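Local coordinates for tellurite resistance protein of COG3793 (Nostoc punctiforme, PDB 2OU3) that is of unknown detailed function but belongs to the TerB family linked to tellurite resistance, and binds zinc and an indole aldehyde, at residues 96-101 against 131-136; 38-43 against 103-108; 28-33 against 64-69; 13-16 against 20-23. All blocks are in the same frame, centred on the assembly; numbering follows the deposited sequence. Where two conformers were deposited one is given.

Contact 1 (96-101 against 131-136); sequences DILLSA and EIVDQL. With I3A (1H-indole-3-carbaldehyde), chain E.
Leu-98, Leu-99, Val-133 and Leu-136 make this contact by apolar packing alone. Leu-98 reaches out with CD2, which lies 3.7 Å from Leu-136 CD1 and 4.1 Å from Val-133 CG2, and its side chain crosses both partners at about a right angle. The torsion of Leu-98, with CG opposite the backbone N (chi1 -160°), carries CD2 over to the far helix. Leu-99 works from the flank of its helix: its CB is 4.3 Å from Leu-136 CD2, while its CD1 rests 3.7 Å from the backbone O of Leu-136. No hydrogen bond joins the two segments.

Polar chemistry lies elsewhere on 96-101. Asp-96 points away from segment 131-136, and its OD2 accepts a nearly straight bond from the indole N of the bound 1H-indole-3-carbaldehyde, 2.8 Å long with 165° at the hydrogen. Tyr-155 of the second subunit shares OD2 and Tyr-32 holds OD1, so both carboxylate oxygens are engaged and the group is fixed in its rotation.

The two helix segments run 10.4 Å apart at closest approach and cross at -44°, joining helix 94-106 to the start of helix 130-154. Helix 113-126 adds Ile-119 and Ala-123 beside Leu-98, helix 26-41 supplies Cys-39, and Leu-153 of the second subunit packs on Leu-136.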
loop_
_atom_site.group_PDB
_atom_site.type_symbol
_atom_site.label_atom_id
_atom_site.label_comp_id
_atom_site.label_asym_id
_atom_site.label_seq_id
_atom_site.Cartn_x
_atom_site.Cartn_y
_atom_site.Cartn_z
ATOM N N ASP A 96 12.100 7.157 8.014
ATOM C CA ASP A 96 11.332 6.070 7.450
ATOM C C ASP A 96 11.124 4.991 8.536
ATOM O O ASP A 96 10.018 4.527 8.770
ATOM C CB ASP A 96 12.138 5.599 6.236
ATOM C CG ASP A 96 11.499 4.459 5.444
ATOM O OD1 ASP A 96 10.422 3.925 5.813
ATOM O OD2 ASP A 96 12.127 4.149 4.385
ATOM N N ILE A 97 12.202 4.622 9.219
ATOM C CA ILE A 97 12.129 3.647 10.276
ATOM C C ILE A 97 11.120 4.135 11.349
ATOM O O ILE A 97 10.286 3.368 11.832
ATOM C CB ILE A 97 13.545 3.442 10.958
ATOM C CG1 ILE A 97 14.520 2.662 10.041
ATOM C CG2 ILE A 97 13.401 2.751 12.335
ATOM C CD1 ILE A 97 16.036 2.887 10.370
ATOM N N LEU A 98 11.248 5.399 11.740
ATOM C CA LEU A 98 10.408 5.967 12.832
ATOM C C LEU A 98 8.942 5.910 12.484
ATOM O O LEU A 98 8.117 5.515 13.300
ATOM C CB LEU A 98 10.822 7.403 13.126
ATOM C CG LEU A 98 10.363 7.865 14.517
ATOM C CD1 LEU A 98 11.361 7.191 15.472
ATOM C CD2 LEU A 98 10.375 9.363 14.732
ATOM N N LEU A 99 8.611 6.307 11.249
ATOM C CA LEU A 99 7.253 6.301 10.775
ATOM C C LEU A 99 6.657 4.907 10.769
ATOM O O LEU A 99 5.547 4.709 11.216
ATOM C CB LEU A 99 7.140 6.964 9.385
ATOM C CG LEU A 99 5.709 6.990 8.811
ATOM C CD1 LEU A 99 4.737 7.771 9.700
ATOM C CD2 LEU A 99 5.691 7.515 7.356
ATOM N N SER A 100 7.391 3.931 10.277
ATOM C CA SER A 100 6.923 2.539 10.349
ATOM C C SER A 100 6.752 2.090 11.799
ATOM O O SER A 100 5.788 1.421 12.128
ATOM C CB SER A 100 7.904 1.610 9.622
ATOM O OG SER A 100 7.850 1.840 8.214
ATOM N N ALA A 101 7.681 2.488 12.674
ATOM C CA ALA A 101 7.586 2.157 14.097
ATOM C C ALA A 101 6.325 2.738 14.744
ATOM O O ALA A 101 5.652 2.078 15.550
ATOM C CB ALA A 101 8.824 2.657 14.851
ATOM N N GLU A 131 10.786 18.517 16.101
ATOM C CA GLU A 131 9.845 19.037 15.108
ATOM C C GLU A 131 9.528 17.977 14.059
ATOM O O GLU A 131 8.389 17.860 13.611
ATOM C CB GLU A 131 10.369 20.309 14.417
ATOM C CG GLU A 131 9.447 20.778 13.280
ATOM N N ILE A 132 10.544 17.197 13.674
ATOM C CA ILE A 132 10.365 16.161 12.658
ATOM C C ILE A 132 9.553 14.998 13.236
ATOM O O ILE A 132 8.600 14.517 12.587
ATOM C CB ILE A 132 11.722 15.676 12.028
ATOM C CG1 ILE A 132 12.414 16.828 11.282
ATOM C CG2 ILE A 132 11.492 14.498 11.020
ATOM C CD1 ILE A 132 11.544 17.473 10.146
ATOM N N VAL A 133 9.893 14.558 14.439
ATOM C CA VAL A 133 9.065 13.561 15.137
ATOM C C VAL A 133 7.570 13.974 15.155
ATOM O O VAL A 133 6.697 13.180 14.780
ATOM C CB VAL A 133 9.522 13.309 16.582
ATOM C CG1 VAL A 133 8.626 12.201 17.212
ATOM C CG2 VAL A 133 11.016 12.924 16.617
ATOM N N ASP A 134 7.282 15.194 15.606
ATOM C CA ASP A 134 5.900 15.708 15.635
ATOM C C ASP A 134 5.245 15.650 14.254
ATOM O O ASP A 134 4.085 15.277 14.121
ATOM C CB ASP A 134 5.851 17.118 16.256
ATOM C CG ASP A 134 6.085 17.091 17.747
ATOM O OD1 ASP A 134 5.823 16.045 18.324
ATOM O OD2 ASP A 134 6.607 18.053 18.346
ATOM N N GLN A 135 5.996 15.980 13.211
ATOM C CA GLN A 135 5.479 15.911 11.854
ATOM C C GLN A 135 5.187 14.493 11.392
ATOM O O GLN A 135 4.178 14.262 10.694
ATOM C CB GLN A 135 6.431 16.605 10.866
ATOM C CG GLN A 135 6.363 18.137 10.974
ATOM C CD GLN A 135 7.485 18.827 10.240
ATOM O OE1 GLN A 135 7.988 18.310 9.266
ATOM N NE2 GLN A 135 7.878 20.015 10.708
ATOM N N LEU A 136 6.038 13.550 11.804
ATOM C CA LEU A 136 5.864 12.158 11.430
ATOM C C LEU A 136 4.639 11.578 12.128
ATOM O O LEU A 136 3.865 10.842 11.511
ATOM C CB LEU A 136 7.107 11.352 11.787
ATOM C CG LEU A 136 8.304 11.629 10.878
ATOM C CD1 LEU A 136 9.556 10.993 11.488
ATOM C CD2 LEU A 136 8.051 11.150 9.432
HETATM O O I3A E . 13.133 -2.868 2.519
HETATM C "C3'" I3A E . 12.281 -2.022 2.778
HETATM C C3 I3A E . 12.751 -0.653 3.103
HETATM C C2 I3A E . 11.918 0.405 3.348
HETATM N N I3A E . 12.707 1.507 3.584
HETATM C C8 I3A E . 14.018 1.203 3.503
HETATM C C9 I3A E . 14.151 -0.223 3.179
HETATM C C4 I3A E . 15.412 -0.811 2.993
HETATM C C5 I3A E . 16.529 -0.029 3.165
HETATM C C6 I3A E . 16.429 1.338 3.469
HETATM C C7 I3A E . 15.186 1.931 3.627
#

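Contact 2 (38-43 against 103-108). With ZN (zinc ion), chain C.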
loop_
_atom_site.group_PDB
_atom_site.type_symbol
_atom_site.label_atom_id
_atom_site.label_comp_id
_atom_site.label_asym_id
_atom_site.label_seq_id
_atom_site.Cartn_x
_atom_site.Cartn_y
_atom_site.Cartn_z
ATOM N N THR A 38 12.957 -2.897 16.745
ATOM C CA THR A 38 13.706 -2.347 17.864
ATOM C C THR A 38 13.104 -1.011 18.316
ATOM O O THR A 38 12.951 -0.761 19.506
ATOM C CB THR A 38 15.172 -2.108 17.503
ATOM O OG1 THR A 38 15.706 -3.309 16.975
ATOM C CG2 THR A 38 15.979 -1.688 18.714
ATOM N N CYS A 39 12.791 -0.170 17.345
ATOM C CA CYS A 39 12.231 1.146 17.582
ATOM C C CYS A 39 10.856 1.066 18.264
ATOM O O CYS A 39 10.621 1.740 19.251
ATOM C CB CYS A 39 12.143 1.896 16.240
ATOM S SG CYS A 39 12.136 3.692 16.275
ATOM N N ALA A 40 9.965 0.245 17.716
ATOM C CA ALA A 40 8.628 0.076 18.275
ATOM C C ALA A 40 8.707 -0.494 19.693
ATOM O O ALA A 40 8.013 -0.024 20.590
ATOM C CB ALA A 40 7.794 -0.829 17.404
ATOM N N LYS A 41 9.553 -1.505 19.889
ATOM C CA LYS A 41 9.704 -2.127 21.212
ATOM C C LYS A 41 10.372 -1.151 22.191
ATOM O O LYS A 41 9.953 -1.035 23.347
ATOM C CB LYS A 41 10.501 -3.420 21.102
ATOM C CG LYS A 41 10.463 -4.302 22.339
ATOM C CD LYS A 41 11.581 -5.334 22.290
ATOM C CE LYS A 41 11.457 -6.345 23.433
ATOM N NZ LYS A 41 12.235 -7.568 23.159
ATOM N N ALA A 42 11.388 -0.444 21.699
ATOM C CA ALA A 42 12.040 0.640 22.428
ATOM C C ALA A 42 12.503 0.147 23.795
ATOM O O ALA A 42 13.336 -0.756 23.876
ATOM C CB ALA A 42 11.119 1.868 22.546
ATOM N N ASP A 43 11.982 0.723 24.871
ATOM C CA ASP A 43 12.346 0.242 26.193
ATOM C C ASP A 43 11.586 -1.053 26.425
ATOM O O ASP A 43 12.166 -2.091 26.764
ATOM N N TRP A 103 3.493 3.420 13.086
ATOM C CA TRP A 103 2.391 2.616 12.540
ATOM C C TRP A 103 2.308 1.256 13.223
ATOM O O TRP A 103 1.226 0.799 13.550
ATOM C CB TRP A 103 2.537 2.412 11.040
ATOM C CG TRP A 103 1.895 3.437 10.219
ATOM C CD1 TRP A 103 2.470 4.538 9.671
ATOM C CD2 TRP A 103 0.514 3.474 9.861
ATOM N NE1 TRP A 103 1.528 5.253 8.945
ATOM C CE2 TRP A 103 0.316 4.633 9.065
ATOM C CE3 TRP A 103 -0.582 2.657 10.151
ATOM C CZ2 TRP A 103 -0.919 4.961 8.548
ATOM C CZ3 TRP A 103 -1.807 2.989 9.633
ATOM C CH2 TRP A 103 -1.970 4.128 8.853
ATOM N N VAL A 104 3.455 0.623 13.449
ATOM C CA VAL A 104 3.474 -0.642 14.187
ATOM C C VAL A 104 2.892 -0.486 15.608
ATOM O O VAL A 104 2.119 -1.318 16.037
ATOM C CB VAL A 104 4.889 -1.219 14.278
ATOM C CG1 VAL A 104 4.932 -2.383 15.269
ATOM C CG2 VAL A 104 5.356 -1.695 12.874
ATOM N N SER A 105 3.304 0.551 16.316
ATOM C CA SER A 105 2.863 0.811 17.660
ATOM C C SER A 105 1.348 1.083 17.673
ATOM O O SER A 105 0.648 0.765 18.616
ATOM C CB SER A 105 3.627 2.001 18.218
ATOM O OG SER A 105 4.986 1.673 18.435
ATOM N N ALA A 106 0.845 1.709 16.627
ATOM C CA ALA A 106 -0.579 2.014 16.527
ATOM C C ALA A 106 -1.430 0.785 16.215
ATOM O O ALA A 106 -2.644 0.849 16.348
ATOM C CB ALA A 106 -0.806 3.072 15.414
ATOM N N ALA A 107 -0.813 -0.329 15.801
ATOM C CA ALA A 107 -1.538 -1.483 15.241
ATOM C C ALA A 107 -2.451 -2.144 16.248
ATOM O O ALA A 107 -3.447 -2.751 15.874
ATOM C CB ALA A 107 -0.549 -2.550 14.668
ATOM N N ASP A 108 -2.086 -2.053 17.519
ATOM C CA ASP A 108 -2.857 -2.667 18.580
ATOM C C ASP A 108 -3.652 -1.634 19.391
ATOM O O ASP A 108 -4.018 -1.903 20.524
ATOM C CB ASP A 108 -1.944 -3.501 19.501
ATOM C CG ASP A 108 -0.941 -2.660 20.292
ATOM O OD1 ASP A 108 -0.539 -1.530 19.882
ATOM O OD2 ASP A 108 -0.515 -3.156 21.342
HETATM ZN ZN ZN C . 0.718 -0.161 20.478
HETATM O O HOH W 1 0.606 -1.273 22.473
HETATM O O HOH W 2 -1.021 1.120 20.903
#
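Ala-40 meets Val-104 and Ser-105 with no flat group between them; the planar groups of these segments stand clear of the junction. The Trp-103 indole, on another side of its helix, makes edge-to-face ring contacts with Tyr-140 and with Trp-16 of the second subunit. The Asp-108 carboxylate is turned to the metal through one oxygen: its OD1 binds zinc at 1.9 Å, whereas its OD2 stays 3.4 Å from the ion and takes a 2.5 Å hydrogen bond from a water that is itself a zinc ligand. The carboxylate is thus tied down at both oxygens. With CG between its backbone N and carbonyl carbon (chi1 66°), it is brought round to the same zinc that the Ser-105 carbonyl binds.

The junction itself is small. Ala-40 points its CB toward the other segment, 3.9 Å from Val-104 CG1 and also 3.9 Å from Ser-105 OG. That hydroxyl bonds back to the carbonyl of Ala-101, one turn earlier, while the backbone O of Ser-105 binds zinc at 2.1 Å. Glu-50, Glu-115 and two waters complete a shell of six oxygens.

The contact brings the C-terminal ends of helices 26-41 and 94-106 together. Trp-53 and Ala-54 of helix 48-60 pack on Val-104, and Lys-118 of helix 113-126 bonds to the carbonyl of Ala-40; two of the metal ligands, Glu-50 and Glu-115, belong to these same flanking helices.

Contact 3 (28-33 against 64-69). With I3A (1H-indole-3-carbaldehyde), chain E.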
loop_
_atom_site.group_PDB
_atom_site.type_symbol
_atom_site.label_atom_id
_atom_site.label_comp_id
_atom_site.label_asym_id
_atom_site.label_seq_id
_atom_site.Cartn_x
_atom_site.Cartn_y
_atom_site.Cartn_z
ATOM N N ASP A 28 18.736 -5.895 3.285
ATOM C CA ASP A 28 18.296 -4.559 3.672
ATOM C C ASP A 28 16.872 -4.528 4.219
ATOM O O ASP A 28 16.609 -3.831 5.199
ATOM C CB ASP A 28 18.437 -3.549 2.532
ATOM C CG ASP A 28 19.846 -2.924 2.443
ATOM O OD1 ASP A 28 20.675 -3.127 3.374
ATOM O OD2 ASP A 28 20.100 -2.184 1.446
ATOM N N SER A 29 15.954 -5.285 3.610
ATOM C CA SER A 29 14.601 -5.373 4.152
ATOM C C SER A 29 14.650 -5.915 5.568
ATOM O O SER A 29 13.968 -5.403 6.469
ATOM C CB SER A 29 13.677 -6.246 3.265
ATOM O OG SER A 29 13.409 -5.617 2.007
ATOM N N SER A 30 15.470 -6.942 5.771
ATOM C CA SER A 30 15.651 -7.553 7.088
ATOM C C SER A 30 16.178 -6.567 8.143
ATOM O O SER A 30 15.584 -6.402 9.206
ATOM C CB SER A 30 16.624 -8.749 6.967
ATOM O OG SER A 30 16.832 -9.388 8.219
ATOM N N ILE A 31 17.277 -5.898 7.817
ATOM C CA ILE A 31 17.898 -4.918 8.708
ATOM C C ILE A 31 16.928 -3.758 9.002
ATOM O O ILE A 31 16.744 -3.359 10.165
ATOM C CB ILE A 31 19.251 -4.414 8.135
ATOM C CG1 ILE A 31 20.283 -5.546 8.091
ATOM C CG2 ILE A 31 19.824 -3.289 8.988
ATOM C CD1 ILE A 31 21.465 -5.264 7.168
ATOM N N TYR A 32 16.257 -3.269 7.958
ATOM C CA TYR A 32 15.263 -2.212 8.118
ATOM C C TYR A 32 14.166 -2.625 9.099
ATOM O O TYR A 32 13.852 -1.878 10.044
ATOM C CB TYR A 32 14.645 -1.869 6.776
ATOM C CG TYR A 32 13.466 -0.904 6.831
ATOM C CD1 TYR A 32 13.667 0.465 6.879
ATOM C CD2 TYR A 32 12.153 -1.373 6.827
ATOM C CE1 TYR A 32 12.596 1.348 6.929
ATOM C CE2 TYR A 32 11.087 -0.506 6.875
ATOM C CZ TYR A 32 11.297 0.847 6.903
ATOM O OH TYR A 32 10.209 1.692 6.928
HETATM N N MSE A 33 13.603 -3.815 8.912
HETATM C CA MSE A 33 12.524 -4.306 9.779
HETATM C C MSE A 33 12.999 -4.568 11.188
HETATM O O MSE A 33 12.273 -4.316 12.136
HETATM C CB MSE A 33 11.868 -5.570 9.231
HETATM C CG MSE A 33 10.908 -5.309 8.122
HETATM SE SE MSE A 33 9.509 -4.041 8.602
HETATM C CE MSE A 33 9.135 -4.648 10.299
ATOM N N ALA A 64 12.081 -12.552 0.360
ATOM C CA ALA A 64 12.332 -13.980 0.501
ATOM C C ALA A 64 11.785 -14.468 1.823
ATOM O O ALA A 64 11.781 -13.710 2.796
ATOM C CB ALA A 64 13.866 -14.287 0.397
ATOM N N ASP A 65 11.307 -15.727 1.856
ATOM C CA ASP A 65 10.748 -16.336 3.070
ATOM C C ASP A 65 11.676 -16.297 4.272
ATOM O O ASP A 65 11.223 -16.146 5.412
ATOM C CB ASP A 65 10.394 -17.804 2.839
ATOM C CG ASP A 65 9.124 -17.979 2.005
ATOM O OD1 ASP A 65 8.461 -16.979 1.641
ATOM O OD2 ASP A 65 8.808 -19.141 1.725
ATOM N N TRP A 66 12.971 -16.496 4.036
ATOM C CA TRP A 66 13.912 -16.418 5.141
ATOM C C TRP A 66 13.755 -15.138 5.970
ATOM O O TRP A 66 13.975 -15.158 7.181
ATOM C CB TRP A 66 15.381 -16.598 4.703
ATOM C CG TRP A 66 16.086 -15.399 4.070
ATOM C CD1 TRP A 66 16.352 -15.222 2.734
ATOM C CD2 TRP A 66 16.703 -14.288 4.747
ATOM N NE1 TRP A 66 17.048 -14.061 2.547
ATOM C CE2 TRP A 66 17.281 -13.467 3.759
ATOM C CE3 TRP A 66 16.802 -13.900 6.087
ATOM C CZ2 TRP A 66 17.933 -12.285 4.065
ATOM C CZ3 TRP A 66 17.466 -12.727 6.399
ATOM C CH2 TRP A 66 18.019 -11.931 5.392
ATOM N N VAL A 67 13.441 -14.014 5.316
ATOM C CA VAL A 67 13.378 -12.752 6.013
ATOM C C VAL A 67 12.288 -12.803 7.070
ATOM O O VAL A 67 12.492 -12.391 8.200
ATOM C CB VAL A 67 13.150 -11.577 5.043
ATOM C CG1 VAL A 67 12.964 -10.176 5.808
ATOM C CG2 VAL A 67 14.290 -11.499 4.044
ATOM N N ILE A 68 11.121 -13.317 6.701
ATOM C CA ILE A 68 9.994 -13.399 7.634
ATOM C C ILE A 68 10.221 -14.458 8.715
ATOM O O ILE A 68 9.981 -14.215 9.910
ATOM C CB ILE A 68 8.644 -13.657 6.885
ATOM C CG1 ILE A 68 8.400 -12.567 5.843
ATOM C CG2 ILE A 68 7.478 -13.734 7.884
ATOM C CD1 ILE A 68 8.394 -11.111 6.358
ATOM N N GLU A 69 10.714 -15.622 8.324
ATOM C CA GLU A 69 11.001 -16.654 9.319
ATOM C C GLU A 69 11.992 -16.161 10.379
ATOM O O GLU A 69 11.839 -16.395 11.583
ATOM C CB GLU A 69 11.561 -17.883 8.643
ATOM C CG GLU A 69 10.539 -18.543 7.737
ATOM C CD GLU A 69 9.394 -19.208 8.499
ATOM O OE1 GLU A 69 9.393 -19.244 9.758
ATOM O OE2 GLU A 69 8.470 -19.680 7.804
HETATM O O I3A E . 13.133 -2.868 2.519
HETATM C "C3'" I3A E . 12.281 -2.022 2.778
HETATM C C3 I3A E . 12.751 -0.653 3.103
HETATM C C2 I3A E . 11.918 0.405 3.348
HETATM N N I3A E . 12.707 1.507 3.584
HETATM C C8 I3A E . 14.018 1.203 3.503
HETATM C C9 I3A E . 14.151 -0.223 3.179
HETATM C C4 I3A E . 15.412 -0.811 2.993
HETATM C C5 I3A E . 16.529 -0.029 3.165
HETATM C C6 I3A E . 16.429 1.338 3.469
HETATM C C7 I3A E . 15.186 1.931 3.627
HETATM O O HOH W 3 15.020 -11.144 9.003
#
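Ser-30 lies in the angle between Val-67 and the Trp-66 indole. Its CB comes obliquely to the six-membered end of the indole, 3.8 Å from Trp-66 CH2, and its CA rests 4.0 Å from Val-67 CG1. With chi1 at 79° the Trp-66 indole reaches across toward helix 26-41, passing Val-67, whose CG2 sits 3.5 Å above the ring plane, over its centre. The two branches of Val-67 therefore divide the work, CG1 facing Ser-30 and CG2 covering the indole.

No direct hydrogen bond crosses; one water does the bridging. Ser-30 OG gives it a 2.6 Å bond, and the water in turn donates to the backbone O of Val-67 over 2.9 Å.

Ser-29 and Tyr-32 are oriented on the bound 1H-indole-3-carbaldehyde. Ser-29 OG donates to the ligand's aldehyde O at 2.8 Å. The Tyr-32 ring lies nearly parallel to the ligand, with ligand C2 3.5 Å above the plane and over the ring centre. Tyr-32 thus covers one face of the ligand and Ser-29 holds its aldehyde end.

Helix 65-73 is thereby set against the first turns of helix 26-41, with Trp-66 also touching Asn-26 and Glu-27. Cys-58 of helix 48-60 packs on Val-67, and Ile-5 and Leu-8 of the second subunit pack on Asp-65, Glu-69 and Ile-68 of helix 65-73.

Contact 4 (13-16 against 20-23). With I3A (1H-indole-3-carbaldehyde), chain E.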
loop_
_atom_site.group_PDB
_atom_site.type_symbol
_atom_site.label_atom_id
_atom_site.label_comp_id
_atom_site.label_asym_id
_atom_site.label_seq_id
_atom_site.Cartn_x
_atom_site.Cartn_y
_atom_site.Cartn_z
ATOM N N ILE A 13 4.959 -1.976 -5.185
ATOM C CA ILE A 13 4.647 -1.754 -3.785
ATOM C C ILE A 13 5.782 -1.043 -3.034
ATOM O O ILE A 13 5.538 -0.205 -2.149
ATOM C CB ILE A 13 4.236 -3.102 -3.102
ATOM C CG1 ILE A 13 3.354 -2.849 -1.882
ATOM C CG2 ILE A 13 5.458 -3.964 -2.757
ATOM C CD1 ILE A 13 2.259 -1.799 -2.104
ATOM N N ILE A 14 7.025 -1.373 -3.373
ATOM C CA ILE A 14 8.171 -0.681 -2.780
ATOM C C ILE A 14 8.139 0.779 -3.188
ATOM O O ILE A 14 8.288 1.680 -2.346
ATOM C CB ILE A 14 9.492 -1.333 -3.201
ATOM C CG1 ILE A 14 9.697 -2.601 -2.415
ATOM C CG2 ILE A 14 10.641 -0.364 -2.966
ATOM C CD1 ILE A 14 9.983 -2.363 -0.880
ATOM N N ASN A 15 7.871 1.034 -4.466
ATOM C CA ASN A 15 7.726 2.434 -4.907
ATOM C C ASN A 15 6.536 3.148 -4.226
ATOM O O ASN A 15 6.622 4.328 -3.845
ATOM C CB ASN A 15 7.637 2.534 -6.421
ATOM C CG ASN A 15 7.519 3.955 -6.892
ATOM O OD1 ASN A 15 6.406 4.464 -7.102
ATOM N ND2 ASN A 15 8.651 4.633 -7.000
ATOM N N TRP A 16 5.427 2.426 -4.075
ATOM C CA TRP A 16 4.249 2.984 -3.486
ATOM C C TRP A 16 4.524 3.500 -2.058
ATOM O O TRP A 16 4.187 4.642 -1.722
ATOM C CB TRP A 16 3.089 1.979 -3.482
ATOM C CG TRP A 16 1.875 2.517 -2.798
ATOM C CD1 TRP A 16 1.467 2.248 -1.496
ATOM C CD2 TRP A 16 0.948 3.479 -3.306
ATOM N NE1 TRP A 16 0.333 2.961 -1.212
ATOM C CE2 TRP A 16 -0.002 3.726 -2.294
ATOM C CE3 TRP A 16 0.820 4.157 -4.520
ATOM C CZ2 TRP A 16 -1.051 4.626 -2.468
ATOM C CZ3 TRP A 16 -0.222 5.030 -4.691
ATOM C CH2 TRP A 16 -1.162 5.238 -3.683
ATOM N N PHE A 20 10.977 4.354 -3.735
ATOM C CA PHE A 20 12.205 3.787 -4.247
ATOM C C PHE A 20 12.012 3.336 -5.681
ATOM O O PHE A 20 10.947 2.901 -6.046
ATOM C CB PHE A 20 12.603 2.560 -3.404
ATOM C CG PHE A 20 12.984 2.864 -1.960
ATOM C CD1 PHE A 20 13.243 4.155 -1.508
ATOM C CD2 PHE A 20 13.100 1.807 -1.043
ATOM C CE1 PHE A 20 13.599 4.407 -0.166
ATOM C CE2 PHE A 20 13.483 2.048 0.275
ATOM C CZ PHE A 20 13.735 3.338 0.714
ATOM N N ASN A 21 13.051 3.477 -6.498
ATOM C CA ASN A 21 13.021 2.969 -7.881
ATOM C C ASN A 21 13.699 1.611 -8.093
ATOM O O ASN A 21 13.774 1.125 -9.234
ATOM C CB ASN A 21 13.641 4.008 -8.816
ATOM C CG ASN A 21 12.836 5.279 -8.882
ATOM O OD1 ASN A 21 13.391 6.365 -8.821
ATOM N ND2 ASN A 21 11.524 5.152 -9.012
ATOM N N GLN A 22 14.108 0.963 -6.993
ATOM C CA GLN A 22 14.793 -0.326 -7.022
ATOM C C GLN A 22 14.260 -1.098 -5.821
ATOM O O GLN A 22 13.966 -0.465 -4.827
ATOM C CB GLN A 22 16.272 -0.012 -6.864
ATOM C CG GLN A 22 17.254 -1.094 -7.069
ATOM C CD GLN A 22 18.671 -0.585 -6.812
ATOM O OE1 GLN A 22 18.937 0.626 -6.899
ATOM N NE2 GLN A 22 19.585 -1.501 -6.486
ATOM N N ILE A 23 14.122 -2.427 -5.923
ATOM C CA ILE A 23 13.676 -3.258 -4.805
ATOM C C ILE A 23 14.896 -3.416 -3.885
ATOM O O ILE A 23 15.956 -3.807 -4.386
ATOM C CB ILE A 23 13.224 -4.642 -5.279
ATOM C CG1 ILE A 23 12.060 -4.522 -6.268
ATOM C CG2 ILE A 23 12.776 -5.485 -4.072
ATOM C CD1 ILE A 23 11.703 -5.805 -7.031
HETATM O O I3A E . 13.133 -2.868 2.519
HETATM C "C3'" I3A E . 12.281 -2.022 2.778
HETATM C C3 I3A E . 12.751 -0.653 3.103
HETATM C C2 I3A E . 11.918 0.405 3.348
HETATM N N I3A E . 12.707 1.507 3.584
HETATM C C8 I3A E . 14.018 1.203 3.503
HETATM C C9 I3A E . 14.151 -0.223 3.179
HETATM C C4 I3A E . 15.412 -0.811 2.993
HETATM C C5 I3A E . 16.529 -0.029 3.165
HETATM C C6 I3A E . 16.429 1.338 3.469
HETATM C C7 I3A E . 15.186 1.931 3.627
#
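Asn-15 and Phe-20 are joined by the one hydrogen bond between these segments. Asn-15 ND2 donates to the Phe-20 backbone O over 3.0 Å, with 162° at the hydrogen. The acceptor lies in the plane of the Asn-15 amide, but the donor stands well above the Phe-20 carbonyl plane, 56° out of it. The same oxygen is approached by Asn-15 CA, in a CA-H...O contact of 3.4 Å. Next to this pair, the Asn-21 side chain lies beside that of Asn-15, pointing the same way, with their amide planes 18° apart.

Ile-14 carries the apolar part. With CG2 opposite the backbone N, this methyl is directed into the loop, where it lies 3.5 Å from Phe-20 CB and 3.8 Å from the Gln-22 backbone O; the phenyl ring itself meets CG2 obliquely through CD2.

Held from behind in this way, Phe-20 sends its far edge to the bound 1H-indole-3-carbaldehyde. Phe-20 CE2 is 3.4 Å from ligand C8, which lies near the plane of the phenyl ring, so the phenyl meets the indole edge-to-face, in a T-shaped arrangement. Further out, Pro-24 and Trp-61, themselves pocket residues, touch Ile-14.

The contact folds the loop between helices 4-18 and 26-41 back on the last turns of helix 4-18. Arg-147 of the second subunit, from its helix 130-154, bonds to the carbonyls of Asn-15 and Trp-16, and Ser-159 of that subunit packs on Phe-20, which places the turn at the dimer interface.

In the fold
Contacts 1, 2 and 3 are mainly buried helix pairings, while contact 4, its centre about 15 Å from the centre of the chain, is a partly exposed helix-to-loop turn and has the only direct hydrogen bond between paired segments. Contacts 1 and 2 share helix 94-106 and touch each other, Leu-98 CD1 lying 3.7 Å from Cys-39 SG; contacts 2 and 3 share helix 26-41. Helix 94-106 serves two sites, the indole pocket near its start and zinc at its end. Contacts 1, 3 and 4 each lend residues to that pocket and touch the second subunit, Tyr-32 and Phe-20 facing the ligand's two sides; contact 2 instead gives metal ligands.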